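Local coordinates for fucolectin-related protein (Streptococcus pneumoniae, PDB 2WMF) that hydrolyses host carbohydrate antigens, probably of the blood-group type, as the catalytic module of a family 98 glycoside hydrolase, at residues Ser42-Asn47 and Trp55-Lys60; Thr189-Pro194 and Glu198-Tyr203; Thr253-Thr258 and Ser269-Met274. All coordinates share one frame; numbering follows the deposited sequence.

In the fold
The three contacts follow one another along the chain, and all belong to the part of the protein built on a closed barrel of eight parallel strands. Contact 1 ties the first barrel strand, 39-45, to helix 59-64. Contact 2 lies at the junction of helices 184-192 and 194-203, which connect strands 176-180 and 207-212. Contact 3 brackets part of the long passage from strand 237-243 to helix 272-283. None touches another: centres are about 25 Å apart for contacts 1 and 3, about 33 Å for 1 and 2, and about 38 Å for 2 and 3, which lie on opposite sides of the chain's centre. Together they represent three separate connections of one barrel, each with its own local packing.

Contact 1 of 3, residues Ser42-Asn47 and Trp55-Lys60; sequences SPLYGN and WGNTLK
Trp55 and Tyr45 meet with their ring planes at 90°, an offset edge-to-face pair in which the six-membered ring of Trp55 turns its edge toward the face of Tyr45. The leading atom is Trp55 CZ3, 3.3 Å from Tyr45 CD2, and the ring centroids stand 5.2 Å apart. The approach is displaced toward the CD2 and CE2 side of the tyrosine. Tyr45 also meets the ring of His79, and Trp55 that of Trp504, so the pair belongs to a larger aromatic group.

Leu44 divides its two methyls between Asn57 and Leu59. Its chi1 (-67°) places the fork beside the backbone N, and chi2 (169°) parts the branches. Leu44 CD2 is laid against the aliphatic carbon of Asn57, 3.6 Å from CB. The other branch, Leu44 CD1, reaches Leu59 CD1 at 3.6 Å, the two leucine side chains crossing at about a right angle. Leu59 in turn packs on Ile76 and on helix 95-111.

Between the aromatic and aliphatic patches a water, lying in the plane of the Tyr45 ring at its edge, joins the segments: it donates to Pro43 O over 2.8 Å and accepts from Asn57 ND2 over 3.0 Å. The Asn57 amide is further fixed by Met300 O at ND2 and by Asp303 N at OD1, which restrains its rotation. Thr58 OG1 caps helix 59-64 at Gly61 N and also bonds Asp303 OD2. Strand 39-45, helix 59-64 and strand 74-79 form a beta-alpha-beta unit, and the contact fastens its strand-to-helix connection in the (beta/alpha)8 barrel.

Contact 2 of 3, residues Thr189-Pro194 and Glu198-Tyr203; sequences TIMNDP and EASQKY
Glu198, which meets Pro194 across the contact, also makes the shortest polar bond here: Glu198 OE1 accepts from Lys202 NZ over 2.7 Å, a salt bridge spanning one helical turn. The oxygen uses its anti lone pair, away from OE2. The glutamate starts with CG anti to the backbone N (chi1 167°), then bends at chi2, which carries the carboxylate off toward the lysine rather than toward the proline.

The N-H of Glu198 points back along the helix and donates to Pro194 O over 3.1 Å at a nearly straight 164°, while Glu198 CB rests 3.4 Å from the same oxygen. This is an i to i+4 bond of the first helical turn: helix 194-203 begins at the proline, and Asp193 is its N-cap, with OD2 accepting from Phe196 N. Helices 184-192 and 194-203 follow closely on one another, both carried on the outside of the eight-stranded barrel between strands 176-180 and 207-212.

Deeper in, Met191 folds its chain twice so that the thioether lies beside Ser200. Met191 CE is 3.7 Å and Met191 SD 3.8 Å from Ser200 OG, a van der Waals contact. The hydroxyl is bonded to Phe196 O, back along its own helix. Leu209 flanks the methionine and Leu207 the serine, both from strand 207-212.

Contact 3 of 3, residues Thr253-Thr258 and Ser269-Met274; sequences TNTFET and SEPESM
Ser269 packs its CB against Thr253 O at 3.4 Å, and the serine has the most surface buried in this contact. Its OG lies beside the backbone N and anti to the carbonyl carbon (chi1 -62°), leaving the methylene as the closer neighbour of that oxygen. The hydroxyl is held by Arg265 O and Trp492 NE1, while Thr253 O has its own donor in Trp247 NE1. Two tryptophans from helices 245-249 and 489-493 therefore anchor the two sides of the pair.

Thr255 makes the second meeting. A water links Thr255 OG1, at 2.9 Å, to Ser269 O, to which the water donates over 2.7 Å. The methyl branch points elsewhere: Thr255 CG2 grazes Pro271 CG at 4.3 Å and sits 3.6 Å above the plane of the Phe256 ring, over its centre.

Thr253 meets Ser269 through its carbonyl; its side chain turns away, back into its own loop. Thr253 OG1 donates to Glu257 OE1 over 2.6 Å, on the anti side of the carboxylate. Asn254 N reaches the same oxygen from above the carboxylate plane, and Arg260 NE adds a salt bridge, so that three groups grip one atom and probably stabilise its negative charge. This clamp braces the type II beta turn from Asn254 to Glu257, where Asn254 O accepts from Glu257 N and Phe256 takes the positive phi (71°) expected at the third position. Here the turn packs against the residues leading into helix 272-283, in the loop between helices 245-249 and 272-283 of the (beta/alpha)8 barrel.

Contact 1 of 3, residues Ser42-Asn47 and Trp55-Lys60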
ATOM      1  N   SER A  42      -3.195  11.427   2.218  1.00  8.92           N
ATOM      2  CA  SER A  42      -4.652  11.402   2.315  1.00  9.24           C
ATOM      3  C   SER A  42      -5.229  12.422   1.344  1.00  9.32           C
ATOM      4  O   SER A  42      -4.850  13.586   1.371  1.00  9.65           O
ATOM      5  CB  SER A  42      -5.123  11.677   3.735  1.00  9.14           C
ATOM      6  OG  SER A  42      -4.464  10.851   4.685  1.00  9.28           O
ATOM      7  N   PRO A  43      -6.126  11.977   0.434  1.00  9.65           N
ATOM      8  CA  PRO A  43      -6.568  12.829  -0.649  1.00 10.17           C
ATOM      9  C   PRO A  43      -7.888  13.590  -0.479  1.00 10.15           C
ATOM     10  O   PRO A  43      -8.861  13.070   0.118  1.00  9.95           O
ATOM     11  CB  PRO A  43      -6.728  11.847  -1.810  1.00 10.14           C
ATOM     12  CG  PRO A  43      -7.189  10.609  -1.133  1.00 10.16           C
ATOM     13  CD  PRO A  43      -6.627  10.594   0.258  1.00  8.47           C
ATOM     14  N   LEU A  44      -7.886  14.811  -1.010  1.00 10.41           N
ATOM     15  CA  LEU A  44      -9.096  15.634  -1.237  1.00 10.34           C
ATOM     16  C   LEU A  44      -9.278  15.883  -2.762  1.00  9.94           C
ATOM     17  O   LEU A  44      -8.326  15.909  -3.551  1.00 10.60           O
ATOM     18  CB  LEU A  44      -8.937  16.988  -0.515  1.00 10.00           C
ATOM     19  CG  LEU A  44      -8.917  16.939   1.027  1.00 10.26           C
ATOM     20  CD1 LEU A  44      -8.465  18.332   1.609  1.00 11.56           C
ATOM     21  CD2 LEU A  44     -10.267  16.425   1.698  1.00 11.32           C
ATOM     22  N   TYR A  45     -10.527  16.125  -3.158  1.00 11.18           N
ATOM     23  CA  TYR A  45     -10.938  16.162  -4.568  1.00 11.87           C
ATOM     24  C   TYR A  45     -11.748  17.428  -4.854  1.00 12.78           C
ATOM     25  O   TYR A  45     -12.668  17.771  -4.103  1.00 12.47           O
ATOM     26  CB  TYR A  45     -11.752  14.911  -4.926  1.00 12.66           C
ATOM     27  CG  TYR A  45     -10.912  13.677  -4.769  1.00 10.85           C
ATOM     28  CD1 TYR A  45     -10.203  13.150  -5.820  1.00 13.52           C
ATOM     29  CD2 TYR A  45     -10.797  13.066  -3.534  1.00 14.20           C
ATOM     30  CE1 TYR A  45      -9.392  12.030  -5.646  1.00 13.33           C
ATOM     31  CE2 TYR A  45      -9.983  11.952  -3.342  1.00 12.36           C
ATOM     32  CZ  TYR A  45      -9.277  11.442  -4.414  1.00 14.06           C
ATOM     33  OH  TYR A  45      -8.470  10.323  -4.244  1.00 14.26           O
ATOM     34  N   GLY A  46     -11.410  18.103  -5.955  1.00 13.88           N
ATOM     35  CA  GLY A  46     -12.107  19.300  -6.370  1.00 14.26           C
ATOM     36  C   GLY A  46     -13.549  19.063  -6.759  1.00 14.53           C
ATOM     37  O   GLY A  46     -13.897  18.045  -7.332  1.00 14.17           O
ATOM     38  N   ASN A  47     -14.400  19.989  -6.357  1.00 15.55           N
ATOM     39  CA  ASN A  47     -15.768  20.108  -6.869  1.00 17.01           C
ATOM     40  C   ASN A  47     -15.843  21.388  -7.693  1.00 18.66           C
ATOM     41  O   ASN A  47     -15.263  22.402  -7.324  1.00 17.65           O
ATOM     42  CB  ASN A  47     -16.772  20.177  -5.700  1.00 17.12           C
ATOM     43  CG  ASN A  47     -18.230  19.890  -6.139  1.00 16.19           C
ATOM     44  OD1 ASN A  47     -18.472  19.399  -7.236  1.00 18.69           O
ATOM     45  ND2 ASN A  47     -19.182  20.175  -5.271  1.00 18.74           N
ATOM     46  N   TRP A  55     -17.279  15.162  -1.564  1.00 11.16           N
ATOM     47  CA  TRP A  55     -17.453  14.284  -0.390  1.00 11.21           C
ATOM     48  C   TRP A  55     -17.662  15.030   0.932  1.00 11.55           C
ATOM     49  O   TRP A  55     -17.536  14.471   2.012  1.00 11.92           O
ATOM     50  CB  TRP A  55     -16.283  13.263  -0.312  1.00 11.03           C
ATOM     51  CG  TRP A  55     -16.466  12.111  -1.272  1.00  9.82           C
ATOM     52  CD1 TRP A  55     -17.618  11.408  -1.471  1.00 11.45           C
ATOM     53  CD2 TRP A  55     -15.515  11.598  -2.205  1.00 10.36           C
ATOM     54  NE1 TRP A  55     -17.421  10.443  -2.424  1.00 11.13           N
ATOM     55  CE2 TRP A  55     -16.143  10.566  -2.917  1.00 10.32           C
ATOM     56  CE3 TRP A  55     -14.180  11.902  -2.503  1.00 11.58           C
ATOM     57  CZ2 TRP A  55     -15.476   9.816  -3.863  1.00 11.30           C
ATOM     58  CZ3 TRP A  55     -13.535  11.178  -3.491  1.00 11.14           C
ATOM     59  CH2 TRP A  55     -14.182  10.140  -4.138  1.00 11.43           C
ATOM     60  N   GLY A  56     -18.062  16.299   0.837  1.00 11.84           N
ATOM     61  CA  GLY A  56     -18.387  17.072   2.023  1.00 11.94           C
ATOM     62  C   GLY A  56     -17.210  17.440   2.908  1.00 11.54           C
ATOM     63  O   GLY A  56     -17.393  17.843   4.047  1.00 13.26           O
ATOM     64  N   ASN A  57     -15.999  17.297   2.380  1.00 11.22           N
ATOM     65  CA  ASN A  57     -14.813  17.499   3.175  1.00 11.06           C
ATOM     66  C   ASN A  57     -14.276  18.925   3.066  1.00 11.20           C
ATOM     67  O   ASN A  57     -14.606  19.684   2.144  1.00 11.97           O
ATOM     68  CB  ASN A  57     -13.757  16.463   2.729  1.00 11.06           C
ATOM     69  CG  ASN A  57     -14.143  15.027   3.091  1.00  9.38           C
ATOM     70  OD1 ASN A  57     -14.881  14.813   4.049  1.00 10.70           O
ATOM     71  ND2 ASN A  57     -13.593  14.040   2.370  1.00 11.15           N
ATOM     72  N   THR A  58     -13.426  19.265   4.032  1.00 11.25           N
ATOM     73  CA  THR A  58     -12.652  20.520   4.012  1.00 12.24           C
ATOM     74  C   THR A  58     -11.155  20.234   4.222  1.00 12.40           C
ATOM     75  O   THR A  58     -10.806  19.216   4.778  1.00 11.42           O
ATOM     76  CB  THR A  58     -13.130  21.513   5.118  1.00 12.04           C
ATOM     77  OG1 THR A  58     -12.895  20.996   6.455  1.00 12.86           O
ATOM     78  CG2 THR A  58     -14.590  21.833   4.916  1.00 12.09           C
ATOM     79  N   LEU A  59     -10.285  21.171   3.828  1.00 13.51           N
ATOM     80  CA  LEU A  59      -8.854  21.036   4.095  1.00 13.72           C
ATOM     81  C   LEU A  59      -8.566  21.005   5.592  1.00 13.58           C
ATOM     82  O   LEU A  59      -7.784  20.155   6.075  1.00 12.70           O
ATOM     83  CB  LEU A  59      -8.080  22.151   3.386  1.00 13.90           C
ATOM     84  CG  LEU A  59      -6.565  22.064   3.435  1.00 15.49           C
ATOM     85  CD1 LEU A  59      -6.061  20.765   2.833  1.00 15.21           C
ATOM     86  CD2 LEU A  59      -5.994  23.271   2.672  1.00 17.65           C
ATOM     87  N   LYS A  60      -9.168  21.948   6.354  1.00 13.45           N
ATOM     88  CA  LYS A  60      -8.987  21.978   7.791  1.00 14.18           C
ATOM     89  C   LYS A  60      -9.405  20.629   8.417  1.00 13.03           C
ATOM     90  O   LYS A  60      -8.702  20.068   9.254  1.00 13.16           O
ATOM     91  CB  LYS A  60      -9.786  23.151   8.394  1.00 15.54           C
ATOM     92  CG  LYS A  60      -9.662  23.280   9.874  1.00 17.22           C
ATOM     93  CD  LYS A  60     -10.154  24.691  10.303  1.00 19.51           C
ATOM     94  CE  LYS A  60      -9.987  24.888  11.774  1.00 24.12           C
ATOM     95  NZ  LYS A  60     -10.979  24.082  12.540  1.00 30.04           N
TER
HETATM   96  O   HOH W   1     -11.673  13.390   0.149  1.00  9.12           O

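Contact 2 of 3, residues Thr189-Pro194 and Glu198-Tyr203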
ATOM      1  N   THR A 189       8.007   0.334 -20.209  1.00  8.02           N
ATOM      2  CA  THR A 189       7.979   1.350 -21.248  1.00  8.52           C
ATOM      3  C   THR A 189       8.434   2.697 -20.720  1.00  8.95           C
ATOM      4  O   THR A 189       9.244   3.404 -21.364  1.00 10.22           O
ATOM      5  CB  THR A 189       6.550   1.416 -21.896  1.00  7.79           C
ATOM      6  OG1 THR A 189       6.273   0.160 -22.518  1.00  9.26           O
ATOM      7  CG2 THR A 189       6.490   2.471 -22.962  1.00  8.95           C
ATOM      8  N   ILE A 190       7.985   3.033 -19.518  1.00  8.52           N
ATOM      9  CA  ILE A 190       8.382   4.331 -18.921  1.00  9.68           C
ATOM     10  C   ILE A 190       9.898   4.441 -18.783  1.00  9.61           C
ATOM     11  O   ILE A 190      10.469   5.459 -19.163  1.00  9.71           O
ATOM     12  CB  ILE A 190       7.688   4.577 -17.534  1.00 10.98           C
ATOM     13  CG1 ILE A 190       6.166   4.629 -17.746  1.00 12.03           C
ATOM     14  CG2 ILE A 190       8.256   5.788 -16.791  1.00 12.61           C
ATOM     15  CD1 ILE A 190       5.692   5.499 -18.809  1.00 11.64           C
ATOM     16  N   MET A 191      10.536   3.428 -18.220  1.00  9.79           N
ATOM     17  CA  MET A 191      11.976   3.503 -17.945  1.00  9.08           C
ATOM     18  C   MET A 191      12.854   3.231 -19.182  1.00  9.26           C
ATOM     19  O   MET A 191      14.054   3.496 -19.172  1.00  9.99           O
ATOM     20  CB  MET A 191      12.361   2.676 -16.707  1.00 10.05           C
ATOM     21  CG  MET A 191      13.652   3.090 -15.998  1.00 10.13           C
ATOM     22  SD  MET A 191      13.625   4.788 -15.381  1.00 10.98           S
ATOM     23  CE  MET A 191      12.645   4.633 -13.854  1.00 12.61           C
ATOM     24  N   ASN A 192      12.277   2.694 -20.263  1.00  9.55           N
ATOM     25  CA  ASN A 192      12.947   2.705 -21.583  1.00 10.15           C
ATOM     26  C   ASN A 192      12.989   4.089 -22.243  1.00 10.46           C
ATOM     27  O   ASN A 192      13.784   4.300 -23.164  1.00 11.09           O
ATOM     28  CB  ASN A 192      12.277   1.676 -22.557  1.00 10.64           C
ATOM     29  CG  ASN A 192      12.738   0.230 -22.339  1.00 10.30           C
ATOM     30  OD1 ASN A 192      11.932  -0.721 -22.488  1.00 12.37           O
ATOM     31  ND2 ASN A 192      14.000   0.045 -21.991  1.00  7.51           N
ATOM     32  N   ASP A 193      12.164   5.029 -21.778  1.00  9.89           N
ATOM     33  CA  ASP A 193      12.216   6.402 -22.311  1.00 10.57           C
ATOM     34  C   ASP A 193      13.553   7.052 -21.961  1.00 11.10           C
ATOM     35  O   ASP A 193      13.912   7.116 -20.790  1.00 11.25           O
ATOM     36  CB  ASP A 193      11.077   7.279 -21.790  1.00 11.30           C
ATOM     37  CG  ASP A 193      11.121   8.672 -22.387  1.00 11.28           C
ATOM     38  OD1 ASP A 193      10.622   8.833 -23.525  1.00 14.23           O
ATOM     39  OD2 ASP A 193      11.651   9.583 -21.740  1.00 12.97           O
ATOM     40  N   PRO A 194      14.316   7.535 -22.975  1.00 11.03           N
ATOM     41  CA  PRO A 194      15.627   8.055 -22.625  1.00 11.23           C
ATOM     42  C   PRO A 194      15.591   9.301 -21.754  1.00 11.16           C
ATOM     43  O   PRO A 194      16.439   9.452 -20.892  1.00 11.41           O
ATOM     44  CB  PRO A 194      16.256   8.381 -23.974  1.00 12.15           C
ATOM     45  CG  PRO A 194      15.216   8.362 -24.929  1.00 12.43           C
ATOM     46  CD  PRO A 194      14.105   7.509 -24.412  1.00 11.86           C
ATOM     47  N   GLU A 198      17.245   9.150 -17.959  1.00 12.05           N
ATOM     48  CA  GLU A 198      18.261  10.137 -17.622  1.00 11.60           C
ATOM     49  C   GLU A 198      17.841  10.978 -16.398  1.00 11.04           C
ATOM     50  O   GLU A 198      18.648  11.205 -15.463  1.00 11.73           O
ATOM     51  CB  GLU A 198      18.572  11.038 -18.816  1.00 12.32           C
ATOM     52  CG  GLU A 198      19.365  12.268 -18.491  1.00 15.32           C
ATOM     53  CD  GLU A 198      20.830  12.020 -18.256  1.00 22.01           C
ATOM     54  OE1 GLU A 198      21.530  13.005 -17.881  1.00 28.07           O
ATOM     55  OE2 GLU A 198      21.315  10.890 -18.473  1.00 24.57           O
ATOM     56  N   ALA A 199      16.609  11.484 -16.407  1.00 10.65           N
ATOM     57  CA  ALA A 199      16.113  12.276 -15.246  1.00 10.00           C
ATOM     58  C   ALA A 199      16.109  11.471 -13.946  1.00 10.54           C
ATOM     59  O   ALA A 199      16.378  12.014 -12.866  1.00 10.64           O
ATOM     60  CB  ALA A 199      14.735  12.875 -15.533  1.00 10.30           C
ATOM     61  N   SER A 200      15.763  10.188 -14.049  1.00 10.49           N
ATOM     62  CA  SER A 200      15.759   9.315 -12.863  1.00 10.89           C
ATOM     63  C   SER A 200      17.171   9.140 -12.274  1.00 11.00           C
ATOM     64  O   SER A 200      17.386   9.183 -11.059  1.00 11.59           O
ATOM     65  CB  SER A 200      15.123   7.956 -13.171  1.00 10.74           C
ATOM     66  OG  SER A 200      13.752   8.142 -13.517  1.00 10.66           O
ATOM     67  N   GLN A 201      18.136   8.956 -13.148  1.00 12.73           N
ATOM     68  CA  GLN A 201      19.510   8.806 -12.721  1.00 13.19           C
ATOM     69  C   GLN A 201      20.039  10.082 -12.040  1.00 13.08           C
ATOM     70  O   GLN A 201      20.865  10.011 -11.092  1.00 13.60           O
ATOM     71  CB  GLN A 201      20.384   8.472 -13.924  1.00 13.26           C
ATOM     72  CG  GLN A 201      20.186   7.085 -14.447  1.00 14.16           C
ATOM     73  CD  GLN A 201      21.015   6.819 -15.680  1.00 17.89           C
ATOM     74  OE1 GLN A 201      20.703   7.297 -16.789  1.00 23.92           O
ATOM     75  NE2 GLN A 201      22.032   6.042 -15.517  1.00 21.94           N
ATOM     76  N   LYS A 202      19.589  11.243 -12.500  1.00 12.99           N
ATOM     77  CA  LYS A 202      20.053  12.520 -11.916  1.00 14.40           C
ATOM     78  C   LYS A 202      19.297  12.858 -10.630  1.00 13.66           C
ATOM     79  O   LYS A 202      19.879  13.295  -9.630  1.00 13.75           O
ATOM     80  CB  LYS A 202      19.842  13.690 -12.888  1.00 16.36           C
ATOM     81  CG  LYS A 202      20.688  13.742 -14.140  1.00 19.37           C
ATOM     82  CD  LYS A 202      20.225  14.938 -14.962  1.00 20.57           C
ATOM     83  CE  LYS A 202      21.217  15.342 -16.051  1.00 26.19           C
ATOM     84  NZ  LYS A 202      20.563  15.443 -17.419  1.00 29.33           N
ATOM     85  N   TYR A 203      17.978  12.656 -10.660  1.00 11.80           N
ATOM     86  CA  TYR A 203      17.087  13.240  -9.659  1.00 11.73           C
ATOM     87  C   TYR A 203      16.371  12.187  -8.834  1.00 10.00           C
ATOM     88  O   TYR A 203      15.300  12.462  -8.291  1.00  9.57           O
ATOM     89  CB  TYR A 203      16.066  14.173 -10.334  1.00 12.26           C
ATOM     90  CG  TYR A 203      16.687  15.257 -11.187  1.00 13.15           C
ATOM     91  CD1 TYR A 203      17.637  16.127 -10.652  1.00 13.31           C
ATOM     92  CD2 TYR A 203      16.328  15.411 -12.534  1.00 14.61           C
ATOM     93  CE1 TYR A 203      18.216  17.132 -11.437  1.00 13.83           C
ATOM     94  CE2 TYR A 203      16.916  16.392 -13.315  1.00 15.61           C
ATOM     95  CZ  TYR A 203      17.846  17.248 -12.763  1.00 15.70           C
ATOM     96  OH  TYR A 203      18.419  18.245 -13.569  1.00 18.70           O
TER

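Contact 3 of 3, residues Thr253-Thr258 and Ser269-Met274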
ATOM      1  N   THR A 253     -18.890  -7.826  -3.994  1.00  9.23           N
ATOM      2  CA  THR A 253     -19.918  -7.063  -3.274  1.00  9.14           C
ATOM      3  C   THR A 253     -19.728  -7.206  -1.754  1.00  9.17           C
ATOM      4  O   THR A 253     -18.623  -6.990  -1.255  1.00 10.15           O
ATOM      5  CB  THR A 253     -21.320  -7.415  -3.805  1.00 10.39           C
ATOM      6  OG1 THR A 253     -21.523  -8.828  -3.717  1.00 10.05           O
ATOM      7  CG2 THR A 253     -21.440  -6.932  -5.238  1.00 11.08           C
ATOM      8  N   ASN A 254     -20.740  -7.644  -1.009  1.00  9.89           N
ATOM      9  CA  ASN A 254     -20.548  -7.916   0.419  1.00  8.81           C
ATOM     10  C   ASN A 254     -19.486  -8.989   0.623  1.00  8.92           C
ATOM     11  O   ASN A 254     -19.296  -9.868  -0.236  1.00  8.72           O
ATOM     12  CB  ASN A 254     -21.877  -8.341   1.041  1.00  9.17           C
ATOM     13  CG  ASN A 254     -21.898  -8.223   2.549  1.00 11.40           C
ATOM     14  OD1 ASN A 254     -20.940  -7.747   3.165  1.00 10.96           O
ATOM     15  ND2 ASN A 254     -22.990  -8.675   3.154  1.00 11.45           N
ATOM     16  N   THR A 255     -18.802  -8.983   1.758  1.00  8.96           N
ATOM     17  CA  THR A 255     -17.719  -9.948   1.965  1.00  8.35           C
ATOM     18  C   THR A 255     -18.230 -11.391   1.742  1.00  8.61           C
ATOM     19  O   THR A 255     -19.230 -11.806   2.345  1.00  9.55           O
ATOM     20  CB  THR A 255     -17.123  -9.828   3.388  1.00  7.74           C
ATOM     21  OG1 THR A 255     -17.147  -8.454   3.766  1.00  7.87           O
ATOM     22  CG2 THR A 255     -15.684 -10.377   3.435  1.00  8.75           C
ATOM     23  N   PHE A 256     -17.478 -12.120   0.901  1.00  9.01           N
ATOM     24  CA  PHE A 256     -17.733 -13.518   0.533  1.00  8.91           C
ATOM     25  C   PHE A 256     -18.958 -13.779  -0.376  1.00 10.04           C
ATOM     26  O   PHE A 256     -19.219 -14.921  -0.770  1.00 11.95           O
ATOM     27  CB  PHE A 256     -17.828 -14.408   1.759  1.00  8.08           C
ATOM     28  CG  PHE A 256     -16.728 -14.179   2.789  1.00  8.36           C
ATOM     29  CD1 PHE A 256     -15.397 -14.306   2.398  1.00  9.15           C
ATOM     30  CD2 PHE A 256     -17.025 -13.935   4.116  1.00  9.45           C
ATOM     31  CE1 PHE A 256     -14.381 -14.097   3.294  1.00  9.65           C
ATOM     32  CE2 PHE A 256     -16.001 -13.770   5.043  1.00 10.49           C
ATOM     33  CZ  PHE A 256     -14.670 -13.859   4.632  1.00  9.68           C
ATOM     34  N   GLU A 257     -19.688 -12.734  -0.700  1.00  9.60           N
ATOM     35  CA  GLU A 257     -20.961 -12.853  -1.438  1.00 10.36           C
ATOM     36  C   GLU A 257     -20.722 -13.059  -2.924  1.00 10.99           C
ATOM     37  O   GLU A 257     -19.809 -12.482  -3.530  1.00 10.62           O
ATOM     38  CB  GLU A 257     -21.807 -11.603  -1.191  1.00 10.47           C
ATOM     39  CG  GLU A 257     -23.160 -11.540  -1.896  1.00 11.47           C
ATOM     40  CD  GLU A 257     -23.856 -10.235  -1.569  1.00 11.53           C
ATOM     41  OE1 GLU A 257     -23.333  -9.129  -1.899  1.00 11.40           O
ATOM     42  OE2 GLU A 257     -24.940 -10.324  -0.982  1.00 16.25           O
ATOM     43  N   THR A 258     -21.561 -13.899  -3.530  1.00 12.21           N
ATOM     44  CA  THR A 258     -21.596 -14.078  -4.993  1.00 13.25           C
ATOM     45  C   THR A 258     -23.024 -13.798  -5.503  1.00 13.47           C
ATOM     46  O   THR A 258     -23.998 -13.812  -4.735  1.00 14.48           O
ATOM     47  CB  THR A 258     -21.174 -15.477  -5.442  1.00 14.63           C
ATOM     48  OG1 THR A 258     -22.143 -16.424  -4.964  1.00 16.52           O
ATOM     49  CG2 THR A 258     -19.787 -15.854  -4.923  1.00 14.87           C
ATOM     50  N   SER A 269     -16.216  -1.946   0.237  1.00  7.91           N
ATOM     51  CA  SER A 269     -16.360  -3.312   0.672  1.00  7.70           C
ATOM     52  C   SER A 269     -15.070  -4.156   0.788  1.00  8.45           C
ATOM     53  O   SER A 269     -15.104  -5.278   1.268  1.00  9.22           O
ATOM     54  CB  SER A 269     -17.403  -4.033  -0.188  1.00  7.75           C
ATOM     55  OG  SER A 269     -18.689  -3.422  -0.054  1.00  7.86           O
ATOM     56  N   GLU A 270     -13.925  -3.617   0.379  1.00  7.28           N
ATOM     57  CA  GLU A 270     -12.656  -4.333   0.627  1.00  7.71           C
ATOM     58  C   GLU A 270     -12.422  -4.336   2.155  1.00  7.09           C
ATOM     59  O   GLU A 270     -12.431  -3.253   2.773  1.00  7.42           O
ATOM     60  CB  GLU A 270     -11.484  -3.652  -0.063  1.00  7.46           C
ATOM     61  CG  GLU A 270     -10.170  -4.372   0.249  1.00  7.39           C
ATOM     62  CD  GLU A 270      -8.939  -3.948  -0.522  1.00  7.88           C
ATOM     63  OE1 GLU A 270      -9.062  -3.318  -1.578  1.00  8.18           O
ATOM     64  OE2 GLU A 270      -7.814  -4.322  -0.023  1.00  9.28           O
ATOM     65  N   PRO A 271     -12.232  -5.514   2.764  1.00  7.78           N
ATOM     66  CA  PRO A 271     -12.042  -5.545   4.225  1.00  7.91           C
ATOM     67  C   PRO A 271     -10.959  -4.558   4.702  1.00  8.27           C
ATOM     68  O   PRO A 271      -9.890  -4.416   4.087  1.00  7.22           O
ATOM     69  CB  PRO A 271     -11.666  -6.990   4.494  1.00  8.85           C
ATOM     70  CG  PRO A 271     -12.357  -7.729   3.422  1.00  8.48           C
ATOM     71  CD  PRO A 271     -12.237  -6.876   2.198  1.00  7.91           C
ATOM     72  N   GLU A 272     -11.277  -3.873   5.791  1.00  8.78           N
ATOM     73  CA  GLU A 272     -10.365  -2.853   6.376  1.00  8.50           C
ATOM     74  C   GLU A 272      -8.966  -3.402   6.635  1.00  8.21           C
ATOM     75  O   GLU A 272      -7.958  -2.792   6.264  1.00  8.35           O
ATOM     76  CB  GLU A 272     -10.959  -2.276   7.669  1.00  8.51           C
ATOM     77  CG  GLU A 272     -12.220  -1.407   7.440  1.00  9.04           C
ATOM     78  CD  GLU A 272     -13.553  -2.100   7.418  1.00  8.13           C
ATOM     79  OE1 GLU A 272     -13.629  -3.352   7.178  1.00  7.18           O
ATOM     80  OE2 GLU A 272     -14.560  -1.359   7.659  1.00  9.25           O
ATOM     81  N   SER A 273      -8.894  -4.552   7.272  1.00  7.42           N
ATOM     82  CA  SER A 273      -7.581  -5.154   7.566  1.00  7.34           C
ATOM     83  C   SER A 273      -6.858  -5.581   6.290  1.00  7.71           C
ATOM     84  O   SER A 273      -5.622  -5.653   6.246  1.00  8.37           O
ATOM     85  CB  SER A 273      -7.738  -6.353   8.481  1.00  8.32           C
ATOM     86  OG  SER A 273      -8.645  -7.249   7.891  1.00  9.11           O
ATOM     87  N   MET A 274      -7.610  -5.854   5.229  1.00  7.50           N
ATOM     88  CA  MET A 274      -6.959  -6.221   3.974  1.00  7.06           C
ATOM     89  C   MET A 274      -6.242  -5.014   3.322  1.00  6.12           C
ATOM     90  O   MET A 274      -5.228  -5.188   2.629  1.00  7.20           O
ATOM     91  CB  MET A 274      -7.933  -6.860   2.984  1.00  6.62           C
ATOM     92  CG  MET A 274      -7.315  -7.272   1.638  1.00  8.80           C
ATOM     93  SD  MET A 274      -8.566  -8.129   0.611  1.00 10.32           S
ATOM     94  CE  MET A 274      -7.750  -7.993  -0.982  1.00 10.97           C
TER
HETATM   95  O   HOH W   2     -15.420  -6.160   3.834  1.00  9.53           O